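Local coordinates for conserved hypothetical protein TM1158 (Thermotoga maritima, PDB 1O1Y), which is a putative type 1 glutamine amidotransferase, probably freeing ammonia from glutamine for transfer to an acceptor that remains unidentified, at residues 27-32 / 62-67; 43-48 / 79-84; 49-52 / 57-60; 88-93 / 104-109. All coordinates share one frame; numbering follows the deposited sequence.

Contact 1 of 4, residues 27-32 / 62-67; sequences GMMEDI and VLLGGY
M29, a selenomethionine, closes this contact with the end of its chain: its terminal methyl CE meets V62 and L64 where strand 60-63 runs out into a glycine-rich loop. All the cross-contact interactions are apolar. CE lies 4.1 Å from V62 CG1, the two side chains reaching toward each other tip to tip, and 4.0 Å from L64 CD2, which M29 slides past in the opposite direction. The selenium-bearing chain runs straight through chi2 and then bends at chi3 (-89°), a turn that carries CE to both partners, with the selenium also beside the V62 methyls. V62 offers the branch that stands anti to its own backbone N (chi1 180°). No hydrogen bond joins the two segments, and the 9.9 Å between M29 CA and V62 CA shows how far side chains alone must span.

Polar interactions belong to the surroundings. D31 forms a salt bridge with R191, and V62 pairs through its backbone with L16 and I18 of the neighbouring strand. L229 of helix 211-237 and I99 also pack on M29. Beyond the strand, the loop gives the backbone N-H of G66 to the cysteinesulfonic acid at position 100, at the position of the nucleophile expected for a type 1 glutaminase. The chemistry therefore implies a buried, apolar join of helix 28-35 to the central sheet, without hydrogen bonds between the segments.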
loop_
_atom_site.group_PDB
_atom_site.type_symbol
_atom_site.label_atom_id
_atom_site.label_comp_id
_atom_site.label_asym_id
_atom_site.label_seq_id
_atom_site.Cartn_x
_atom_site.Cartn_y
_atom_site.Cartn_z
ATOM N N GLY A 27 6.783 -1.471 -7.188
ATOM C CA GLY A 27 6.264 -2.556 -8.010
ATOM C C GLY A 27 5.847 -2.025 -9.380
ATOM O O GLY A 27 6.565 -1.210 -10.009
HETATM N N MSE A 28 4.668 -2.439 -9.822
HETATM C CA MSE A 28 4.145 -2.031 -11.127
HETATM C C MSE A 28 3.765 -0.562 -11.162
HETATM O O MSE A 28 3.623 -0.007 -12.258
HETATM C CB MSE A 28 2.903 -2.853 -11.507
HETATM C CG MSE A 28 3.221 -4.322 -11.654
HETATM SE SE MSE A 28 1.748 -5.298 -12.571
HETATM C CE MSE A 28 0.510 -5.441 -11.245
HETATM N N MSE A 29 3.671 0.099 -10.017
HETATM C CA MSE A 29 3.495 1.558 -10.025
HETATM C C MSE A 29 4.661 2.246 -10.686
HETATM O O MSE A 29 4.460 3.257 -11.370
HETATM C CB MSE A 29 3.242 2.139 -8.651
HETATM C CG MSE A 29 1.925 1.793 -8.069
HETATM SE SE MSE A 29 1.645 2.622 -6.331
HETATM C CE MSE A 29 2.434 1.210 -5.264
ATOM N N GLU A 30 5.881 1.710 -10.532
ATOM C CA GLU A 30 7.035 2.295 -11.235
ATOM C C GLU A 30 6.866 2.288 -12.777
ATOM O O GLU A 30 7.176 3.272 -13.464
ATOM C CB GLU A 30 8.329 1.556 -10.860
ATOM C CG GLU A 30 9.538 2.415 -10.911
ATOM C CD GLU A 30 10.734 1.689 -10.325
ATOM O OE1 GLU A 30 10.884 1.624 -9.082
ATOM O OE2 GLU A 30 11.482 1.149 -11.130
ATOM N N ASP A 31 6.408 1.161 -13.296
ATOM C CA ASP A 31 6.123 0.986 -14.691
ATOM C C ASP A 31 5.039 1.987 -15.148
ATOM O O ASP A 31 5.156 2.601 -16.217
ATOM C CB ASP A 31 5.625 -0.434 -14.945
ATOM C CG ASP A 31 6.671 -1.503 -14.560
ATOM O OD1 ASP A 31 7.873 -1.285 -14.845
ATOM O OD2 ASP A 31 6.347 -2.573 -14.024
ATOM N N ILE A 32 3.999 2.110 -14.341
ATOM C CA ILE A 32 2.934 3.058 -14.649
ATOM C C ILE A 32 3.428 4.491 -14.635
ATOM O O ILE A 32 3.099 5.267 -15.531
ATOM C CB ILE A 32 1.756 2.879 -13.731
ATOM C CG1 ILE A 32 1.119 1.516 -13.948
ATOM C CG2 ILE A 32 0.744 4.021 -13.961
ATOM C CD1 ILE A 32 0.136 1.130 -12.888
ATOM N N VAL A 62 2.867 7.988 -1.797
ATOM C CA VAL A 62 2.617 6.566 -1.568
ATOM C C VAL A 62 3.474 6.103 -0.391
ATOM O O VAL A 62 4.675 6.299 -0.394
ATOM C CB VAL A 62 2.992 5.756 -2.812
ATOM C CG1 VAL A 62 2.753 4.250 -2.606
ATOM C CG2 VAL A 62 2.212 6.209 -4.014
ATOM N N LEU A 63 2.829 5.521 0.610
ATOM C CA LEU A 63 3.532 4.947 1.746
ATOM C C LEU A 63 3.465 3.421 1.677
ATOM O O LEU A 63 2.415 2.830 1.818
ATOM C CB LEU A 63 2.926 5.456 3.029
ATOM C CG LEU A 63 3.588 4.998 4.342
ATOM C CD1 LEU A 63 5.017 5.473 4.409
ATOM C CD2 LEU A 63 2.838 5.491 5.553
ATOM N N LEU A 64 4.609 2.826 1.400
ATOM C CA LEU A 64 4.715 1.403 1.125
ATOM C C LEU A 64 4.763 0.537 2.405
ATOM O O LEU A 64 4.755 1.054 3.524
ATOM C CB LEU A 64 5.934 1.143 0.239
ATOM C CG LEU A 64 5.826 1.820 -1.143
ATOM C CD1 LEU A 64 7.191 1.950 -1.786
ATOM C CD2 LEU A 64 4.819 1.085 -2.020
ATOM N N GLY A 65 4.777 -0.784 2.214
ATOM C CA GLY A 65 4.666 -1.741 3.294
ATOM C C GLY A 65 5.977 -1.952 4.031
ATOM O O GLY A 65 6.995 -1.306 3.779
ATOM N N GLY A 66 5.966 -2.923 4.929
ATOM C CA GLY A 66 7.132 -3.305 5.667
ATOM C C GLY A 66 6.746 -4.133 6.897
ATOM O O GLY A 66 5.584 -4.284 7.245
ATOM N N TYR A 67 7.745 -4.655 7.574
ATOM C CA TYR A 67 7.516 -5.584 8.682
ATOM C C TYR A 67 7.434 -4.857 10.033
ATOM O O TYR A 67 7.084 -5.485 11.044
ATOM C CB TYR A 67 8.663 -6.610 8.731
ATOM C CG TYR A 67 9.985 -5.977 8.774
ATOM C CD1 TYR A 67 10.472 -5.424 9.960
ATOM C CD2 TYR A 67 10.800 -5.921 7.643
ATOM C CE1 TYR A 67 11.691 -4.807 10.002
ATOM C CE2 TYR A 67 12.023 -5.296 7.679
ATOM C CZ TYR A 67 12.481 -4.745 8.868
ATOM O OH TYR A 67 13.717 -4.129 8.955
#

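Contact 2 of 4, residues 43-48 / 79-84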
loop_
_atom_site.group_PDB
_atom_site.type_symbol
_atom_site.label_atom_id
_atom_site.label_comp_id
_atom_site.label_asym_id
_atom_site.label_seq_id
_atom_site.Cartn_x
_atom_site.Cartn_y
_atom_site.Cartn_z
ATOM N N LEU A 43 11.771 8.047 -0.993
ATOM C CA LEU A 43 12.258 8.528 0.312
ATOM C C LEU A 43 12.487 7.282 1.188
ATOM O O LEU A 43 11.545 6.646 1.606
ATOM C CB LEU A 43 11.267 9.454 0.975
ATOM C CG LEU A 43 11.730 10.029 2.324
ATOM C CD1 LEU A 43 12.921 10.950 2.173
ATOM C CD2 LEU A 43 10.563 10.738 2.992
ATOM N N ASP A 44 13.744 6.943 1.402
ATOM C CA ASP A 44 14.132 5.777 2.201
ATOM C C ASP A 44 14.480 6.263 3.591
ATOM O O ASP A 44 15.641 6.525 3.928
ATOM C CB ASP A 44 15.299 5.053 1.567
ATOM C CG ASP A 44 14.876 4.331 0.297
ATOM O OD1 ASP A 44 15.254 4.772 -0.804
ATOM O OD2 ASP A 44 14.135 3.345 0.337
ATOM N N THR A 45 13.439 6.405 4.393
ATOM C CA THR A 45 13.605 6.955 5.726
ATOM C C THR A 45 14.483 6.089 6.630
ATOM O O THR A 45 15.164 6.652 7.470
ATOM C CB THR A 45 12.267 7.177 6.430
ATOM O OG1 THR A 45 11.489 5.987 6.350
ATOM C CG2 THR A 45 11.442 8.270 5.669
ATOM N N PRO A 46 14.495 4.762 6.490
ATOM C CA PRO A 46 15.405 3.973 7.347
ATOM C C PRO A 46 16.851 4.266 7.100
ATOM O O PRO A 46 17.699 3.982 7.953
ATOM C CB PRO A 46 15.039 2.524 7.010
ATOM C CG PRO A 46 13.686 2.623 6.488
ATOM C CD PRO A 46 13.683 3.876 5.637
ATOM N N LYS A 47 17.163 4.876 5.967
ATOM C CA LYS A 47 18.514 5.321 5.684
ATOM C C LYS A 47 18.850 6.696 6.225
ATOM O O LYS A 47 19.924 7.213 5.951
ATOM C CB LYS A 47 18.758 5.340 4.191
ATOM C CG LYS A 47 18.663 3.982 3.576
ATOM C CD LYS A 47 19.133 4.071 2.158
ATOM C CE LYS A 47 18.855 2.812 1.395
ATOM N NZ LYS A 47 19.788 2.758 0.226
ATOM N N GLY A 48 17.930 7.291 6.977
ATOM C CA GLY A 48 18.093 8.648 7.455
ATOM C C GLY A 48 17.655 9.730 6.477
ATOM O O GLY A 48 17.875 10.922 6.723
ATOM N N LEU A 79 10.033 6.006 11.882
ATOM C CA LEU A 79 8.588 6.026 11.860
ATOM C C LEU A 79 8.031 7.299 12.458
ATOM O O LEU A 79 6.985 7.774 11.991
ATOM C CB LEU A 79 7.958 4.812 12.558
ATOM C CG LEU A 79 8.215 3.402 12.027
ATOM C CD1 LEU A 79 7.652 2.355 12.964
ATOM C CD2 LEU A 79 7.666 3.250 10.633
ATOM N N LYS A 80 8.688 7.868 13.454
ATOM C CA LYS A 80 8.247 9.115 14.044
ATOM C C LYS A 80 8.176 10.233 12.981
ATOM O O LYS A 80 7.219 10.980 12.918
ATOM C CB LYS A 80 9.180 9.499 15.208
ATOM C CG LYS A 80 8.716 10.698 15.979
ATOM N N TYR A 81 9.209 10.322 12.149
ATOM C CA TYR A 81 9.232 11.290 11.044
ATOM C C TYR A 81 8.117 11.030 10.033
ATOM O O TYR A 81 7.453 11.954 9.553
ATOM C CB TYR A 81 10.597 11.211 10.358
ATOM C CG TYR A 81 10.772 12.131 9.198
ATOM C CD1 TYR A 81 10.692 13.494 9.361
ATOM C CD2 TYR A 81 11.011 11.640 7.920
ATOM C CE1 TYR A 81 10.882 14.361 8.264
ATOM C CE2 TYR A 81 11.177 12.505 6.821
ATOM C CZ TYR A 81 11.101 13.845 6.998
ATOM O OH TYR A 81 11.287 14.726 5.940
ATOM N N GLU A 82 7.913 9.759 9.702
ATOM C CA GLU A 82 6.853 9.364 8.804
ATOM C C GLU A 82 5.498 9.710 9.331
ATOM O O GLU A 82 4.672 10.223 8.590
ATOM C CB GLU A 82 6.898 7.873 8.535
ATOM C CG GLU A 82 8.131 7.467 7.749
ATOM C CD GLU A 82 8.133 5.990 7.393
ATOM O OE1 GLU A 82 7.057 5.387 7.325
ATOM O OE2 GLU A 82 9.232 5.441 7.170
ATOM N N PHE A 83 5.247 9.448 10.611
ATOM C CA PHE A 83 3.959 9.862 11.210
ATOM C C PHE A 83 3.743 11.387 11.102
ATOM O O PHE A 83 2.619 11.839 10.839
ATOM C CB PHE A 83 3.871 9.394 12.658
ATOM C CG PHE A 83 3.509 7.927 12.800
ATOM C CD1 PHE A 83 4.363 7.059 13.461
ATOM C CD2 PHE A 83 2.340 7.411 12.223
ATOM C CE1 PHE A 83 4.056 5.720 13.571
ATOM C CE2 PHE A 83 2.028 6.084 12.346
ATOM C CZ PHE A 83 2.906 5.221 13.019
ATOM N N GLN A 84 4.803 12.162 11.282
ATOM C CA GLN A 84 4.732 13.602 11.143
ATOM C C GLN A 84 4.358 13.965 9.709
ATOM O O GLN A 84 3.514 14.871 9.477
ATOM C CB GLN A 84 6.047 14.293 11.524
ATOM C CG GLN A 84 6.357 14.184 12.995
ATOM C CD GLN A 84 7.726 14.726 13.388
ATOM O OE1 GLN A 84 8.671 14.720 12.597
ATOM N NE2 GLN A 84 7.832 15.170 14.628
#
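T45 and E82 make the tight half of this contact. The hydroxyl OG1 of T45 donates to E82 OE2 over only 2.5 Å, a very short bond between the turn after strand 39-43 and helix 78-92. The threonine hydroxyl sits between its backbone N and carbonyl carbon (chi1 51°), while the glutamate chain extends beyond CG to meet it at a slant. T45 CG2 also packs against the aliphatic part of E82, 4.0 Å from its CG. The other carboxylate oxygen, OE1, bonds to H20 NE2.

The looser half is apolar and partly exposed. Here the ring of Y81 presents its edge: CD2 lies 4.1 Å from T45 CG2, and CE2 lies 4.3 Å from L43 CD2, both methyls being near the ring plane. At the far end of the ring, OH bonds to L51 N, and K50 makes a cation-pi interaction with Y81. P46 and K47 continue the turn on its exposed side.

With T45 on one oxygen and H20 on the other, the buried carboxylate of E82 is satisfied and its rotation fixed, whereas the ring edge of Y81 gives L43 and T45 van der Waals contact alone, its polar end being held by L51.

Contact 3 of 4, residues 49-52 / 57-60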
loop_
_atom_site.group_PDB
_atom_site.type_symbol
_atom_site.label_atom_id
_atom_site.label_comp_id
_atom_site.label_asym_id
_atom_site.label_seq_id
_atom_site.Cartn_x
_atom_site.Cartn_y
_atom_site.Cartn_z
ATOM N N GLU A 49 17.057 9.339 5.362
ATOM C CA GLU A 49 16.680 10.315 4.354
ATOM C C GLU A 49 15.506 11.165 4.842
ATOM O O GLU A 49 14.612 10.671 5.504
ATOM C CB GLU A 49 16.327 9.628 3.038
ATOM C CG GLU A 49 17.556 9.089 2.319
ATOM C CD GLU A 49 17.230 8.449 0.976
ATOM O OE1 GLU A 49 16.057 8.526 0.485
ATOM O OE2 GLU A 49 18.172 7.863 0.400
ATOM N N LYS A 50 15.561 12.453 4.523
ATOM C CA LYS A 50 14.446 13.378 4.733
ATOM C C LYS A 50 14.023 13.954 3.395
ATOM O O LYS A 50 14.732 13.825 2.389
ATOM C CB LYS A 50 14.842 14.523 5.662
ATOM C CG LYS A 50 15.528 14.080 6.946
ATOM C CD LYS A 50 14.556 13.499 7.925
ATOM C CE LYS A 50 15.210 13.349 9.313
ATOM N NZ LYS A 50 14.191 13.263 10.409
ATOM N N LEU A 51 12.880 14.631 3.384
ATOM C CA LEU A 51 12.348 15.157 2.134
ATOM C C LEU A 51 13.410 15.962 1.397
ATOM O O LEU A 51 14.109 16.771 2.013
ATOM C CB LEU A 51 11.195 16.103 2.425
ATOM C CG LEU A 51 9.905 15.470 2.878
ATOM C CD1 LEU A 51 8.968 16.542 3.370
ATOM C CD2 LEU A 51 9.299 14.674 1.738
ATOM N N GLU A 52 13.504 15.740 0.092
ATOM C CA GLU A 52 14.406 16.504 -0.760
ATOM C C GLU A 52 13.673 17.716 -1.368
ATOM O O GLU A 52 14.307 18.576 -1.984
ATOM C CB GLU A 52 15.022 15.595 -1.848
ATOM C CG GLU A 52 14.053 15.081 -2.901
ATOM C CD GLU A 52 14.734 14.185 -3.933
ATOM O OE1 GLU A 52 14.641 12.926 -3.820
ATOM O OE2 GLU A 52 15.356 14.753 -4.859
ATOM N N GLU A 57 5.405 20.129 -3.453
ATOM C CA GLU A 57 5.879 19.736 -4.794
ATOM C C GLU A 57 5.343 18.371 -5.268
ATOM O O GLU A 57 5.452 18.041 -6.448
ATOM C CB GLU A 57 7.420 19.804 -4.867
ATOM C CG GLU A 57 7.977 21.230 -4.834
ATOM C CD GLU A 57 9.463 21.248 -5.200
ATOM O OE1 GLU A 57 9.876 20.420 -6.049
ATOM O OE2 GLU A 57 10.205 22.063 -4.650
ATOM N N TYR A 58 4.725 17.576 -4.391
ATOM C CA TYR A 58 4.240 16.264 -4.752
ATOM C C TYR A 58 2.722 16.251 -4.951
ATOM O O TYR A 58 1.968 16.821 -4.161
ATOM C CB TYR A 58 4.592 15.243 -3.660
ATOM C CG TYR A 58 6.071 15.061 -3.537
ATOM C CD1 TYR A 58 6.771 14.344 -4.481
ATOM C CD2 TYR A 58 6.776 15.626 -2.470
ATOM C CE1 TYR A 58 8.161 14.189 -4.386
ATOM C CE2 TYR A 58 8.152 15.469 -2.350
ATOM C CZ TYR A 58 8.838 14.742 -3.304
ATOM O OH TYR A 58 10.189 14.602 -3.176
ATOM N N SER A 59 2.282 15.573 -6.006
ATOM C CA SER A 59 0.859 15.389 -6.335
ATOM C C SER A 59 0.207 14.171 -5.704
ATOM O O SER A 59 -1.043 14.034 -5.714
ATOM C CB SER A 59 0.719 15.228 -7.855
ATOM O OG SER A 59 1.246 16.342 -8.511
ATOM N N LEU A 60 1.054 13.256 -5.218
ATOM C CA LEU A 60 0.637 12.008 -4.645
ATOM C C LEU A 60 1.783 11.533 -3.763
ATOM O O LEU A 60 2.949 11.649 -4.119
ATOM C CB LEU A 60 0.399 10.966 -5.742
ATOM C CG LEU A 60 0.172 9.531 -5.324
ATOM C CD1 LEU A 60 -1.141 9.360 -4.567
ATOM C CD2 LEU A 60 0.217 8.612 -6.591
HETATM O O HOH W 1 11.812 13.677 -0.917
#
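Y58 points its ring across the connection between strands 39-43 and 60-63, with a methyl of L51 near ring atom CE2 and E52 crossing its hydroxyl end. The side chains of E52 and Y58 run at about a right angle to each other, and the carboxylate plane is turned 79° from the ring plane. It is the aliphatic CG of E52, not the acid group, that comes near, 3.9 Å from Y58 OH. With chi1 at 68°, E52 CG is tucked between its backbone N and carbonyl carbon, and from there the chain extends onward past the phenol.

L51 approaches the ring obliquely. Its methyl CD2 lies 4.3 Å from Y58 CE2, an apolar touch that continues toward L16 of strand 14-18, on which both L51 and Y58 pack.

One water completes the connection. It accepts from E52 N at 2.9 Å and donates to Y58 OH, also at 2.9 Å, linking the backbone on one side to a phenol on the other where no direct hydrogen bond joins the segments. The same phenol oxygen bonds to D41 OD2 on strand 39-43.

Y58 OH is consequently gripped by a carboxylate and a water while its ring packs on L51 and L16, with R14 and R53 also against the side chain. This chemistry implies a mixed boundary: the aromatic body is buried, while its hydroxyl ties the exposed chain at E52 to the edge strand through one ordered water.

Contact 4 of 4, residues 88-93 / 104-109; sequences EILKKE and QMLAKV
L90, on helix 78-92, faces V109 and L106 on helix 102-109, and its two methyls divide these partners between them. Starting from the backbone, CB points toward the other helix but makes no close contact with it. CG follows, standing anti to the carbonyl carbon (chi1 -66°), and carries the branch point forward. The methyl CD1 then reaches V109 CG1 at 3.7 Å, the nearest approach here, as the two side chains slide past each other in opposite directions. The second methyl, CD2, comes to L106 CD1 at 4.2 Å, with the leucines lying aslant. L106 leaves its helix at an angle, but its end swings back toward L90.

No hydrogen bond crosses, and the backbones remain well separated, L90 CA being 9.4 Å from V109 CA. Beyond the pair, Y176 of strand 173-176 touches L90, and F174 of the same strand touches L106; V109 also packs on F83 and E87, earlier on helix 78-92. A little after L90, E93 leaves the helical conformation with positive phi (55°) in a Schellman motif, turning the chain toward strand 96-98.

Two helices flanking strand 96-98 in sequence, packed through leucine and valine methyls and backed by sheet residues, form part of the helical layer on one side of the flavodoxin-like alpha/beta fold of type 1 glutamine amidotransferases.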
loop_
_atom_site.group_PDB
_atom_site.type_symbol
_atom_site.label_atom_id
_atom_site.label_comp_id
_atom_site.label_asym_id
_atom_site.label_seq_id
_atom_site.Cartn_x
_atom_site.Cartn_y
_atom_site.Cartn_z
ATOM N N GLU A 88 0.923 15.953 8.194
ATOM C CA GLU A 88 0.998 17.117 7.307
ATOM C C GLU A 88 0.269 16.856 5.982
ATOM O O GLU A 88 -0.383 17.758 5.428
ATOM C CB GLU A 88 2.427 17.467 6.975
ATOM C CG GLU A 88 3.311 17.944 8.097
ATOM C CD GLU A 88 4.691 18.297 7.551
ATOM O OE1 GLU A 88 4.765 19.192 6.648
ATOM O OE2 GLU A 88 5.684 17.659 7.997
ATOM N N ILE A 89 0.401 15.645 5.479
ATOM C CA ILE A 89 -0.235 15.239 4.225
ATOM C C ILE A 89 -1.770 15.307 4.355
ATOM O O ILE A 89 -2.468 15.815 3.476
ATOM C CB ILE A 89 0.241 13.834 3.807
ATOM C CG1 ILE A 89 1.670 13.864 3.262
ATOM C CG2 ILE A 89 -0.712 13.218 2.766
ATOM C CD1 ILE A 89 2.422 12.538 3.315
ATOM N N LEU A 90 -2.300 14.885 5.498
ATOM C CA LEU A 90 -3.725 15.018 5.744
ATOM C C LEU A 90 -4.139 16.454 5.856
ATOM O O LEU A 90 -5.168 16.827 5.309
ATOM C CB LEU A 90 -4.120 14.258 7.007
ATOM C CG LEU A 90 -3.970 12.775 6.906
ATOM C CD1 LEU A 90 -4.092 12.154 8.261
ATOM C CD2 LEU A 90 -5.033 12.150 5.978
ATOM N N LYS A 91 -3.359 17.279 6.551
ATOM C CA LYS A 91 -3.717 18.672 6.715
ATOM C C LYS A 91 -3.736 19.412 5.392
ATOM O O LYS A 91 -4.585 20.285 5.170
ATOM C CB LYS A 91 -2.748 19.379 7.676
ATOM C CG LYS A 91 -3.085 20.840 7.902
ATOM C CD LYS A 91 -2.033 21.575 8.727
ATOM C CE LYS A 91 -2.383 23.076 8.842
ATOM N NZ LYS A 91 -2.191 23.595 10.216
ATOM N N LYS A 92 -2.795 19.076 4.511
ATOM C CA LYS A 92 -2.618 19.787 3.237
ATOM C C LYS A 92 -3.499 19.127 2.169
ATOM O O LYS A 92 -3.527 19.582 1.047
ATOM C CB LYS A 92 -1.156 19.710 2.789
ATOM C CG LYS A 92 -0.174 20.637 3.537
ATOM C CD LYS A 92 1.307 20.176 3.309
ATOM C CE LYS A 92 2.313 20.842 4.283
ATOM N NZ LYS A 92 2.176 22.308 4.270
ATOM N N GLU A 93 -4.158 18.033 2.540
ATOM C CA GLU A 93 -5.079 17.273 1.676
ATOM C C GLU A 93 -4.412 16.837 0.379
ATOM O O GLU A 93 -4.999 16.941 -0.704
ATOM C CB GLU A 93 -6.377 18.112 1.450
ATOM C CG GLU A 93 -7.054 18.459 2.772
ATOM C CD GLU A 93 -8.332 19.254 2.591
ATOM O OE1 GLU A 93 -8.508 20.262 3.303
ATOM O OE2 GLU A 93 -9.146 18.864 1.731
ATOM N N GLN A 104 -1.894 0.737 7.790
ATOM C CA GLN A 104 -1.985 0.653 9.251
ATOM C C GLN A 104 -1.500 1.944 9.896
ATOM O O GLN A 104 -2.096 2.440 10.846
ATOM C CB GLN A 104 -1.135 -0.520 9.726
ATOM C CG GLN A 104 -1.746 -1.824 9.304
ATOM C CD GLN A 104 -0.815 -2.977 9.378
ATOM O OE1 GLN A 104 0.340 -2.866 9.820
ATOM N NE2 GLN A 104 -1.304 -4.117 8.939
HETATM N N MSE A 105 -0.446 2.540 9.342
HETATM C CA MSE A 105 0.056 3.821 9.853
HETATM C C MSE A 105 -0.961 4.922 9.632
HETATM O O MSE A 105 -1.152 5.781 10.493
HETATM C CB MSE A 105 1.397 4.175 9.197
HETATM C CG MSE A 105 2.503 3.208 9.640
HETATM SE SE MSE A 105 4.194 3.576 8.783
HETATM C CE MSE A 105 4.592 5.259 9.608
ATOM N N LEU A 106 -1.622 4.901 8.487
ATOM C CA LEU A 106 -2.674 5.869 8.216
ATOM C C LEU A 106 -3.835 5.688 9.208
ATOM O O LEU A 106 -4.354 6.662 9.765
ATOM C CB LEU A 106 -3.195 5.734 6.771
ATOM C CG LEU A 106 -4.379 6.649 6.389
ATOM C CD1 LEU A 106 -4.058 8.127 6.495
ATOM C CD2 LEU A 106 -4.868 6.314 4.962
ATOM N N ALA A 107 -4.271 4.452 9.411
ATOM C CA ALA A 107 -5.345 4.162 10.371
ATOM C C ALA A 107 -5.022 4.678 11.767
ATOM O O ALA A 107 -5.858 5.248 12.445
ATOM C CB ALA A 107 -5.614 2.689 10.433
ATOM N N LYS A 108 -3.789 4.461 12.206
ATOM C CA LYS A 108 -3.334 4.954 13.498
ATOM C C LYS A 108 -3.419 6.492 13.607
ATOM O O LYS A 108 -3.865 7.017 14.605
ATOM C CB LYS A 108 -1.889 4.460 13.773
ATOM C CG LYS A 108 -1.300 5.023 15.036
ATOM C CD LYS A 108 0.108 4.437 15.294
ATOM C CE LYS A 108 0.917 5.328 16.236
ATOM N NZ LYS A 108 2.290 4.813 16.606
ATOM N N VAL A 109 -2.950 7.196 12.585
ATOM C CA VAL A 109 -2.998 8.653 12.588
ATOM C C VAL A 109 -4.453 9.141 12.693
ATOM O O VAL A 109 -4.746 10.161 13.351
ATOM C CB VAL A 109 -2.258 9.230 11.386
ATOM C CG1 VAL A 109 -2.514 10.705 11.256
ATOM C CG2 VAL A 109 -0.760 8.970 11.516
#

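Contact 1 lies nearest the centre of the chain and is wholly apolar, whereas contacts 2, 3 and 4 lie farther out. Contact 2 is nevertheless buried and holds the one direct hydrogen bond between paired segments; contact 3, at the partly exposed margin, substitutes a water, and contact 4 returns to methyl packing between helices. Helix 78-92 serves both contact 2 and contact 4, and E82 OE1 of the one lies beside M105 CE of the other. Contacts 2 and 3 share the connection following strand 39-43, joined by D44 N to E49 OE1. L63, beside the residues of contact 1, touches both E82 and M105, carrying the core outward to the helical layer.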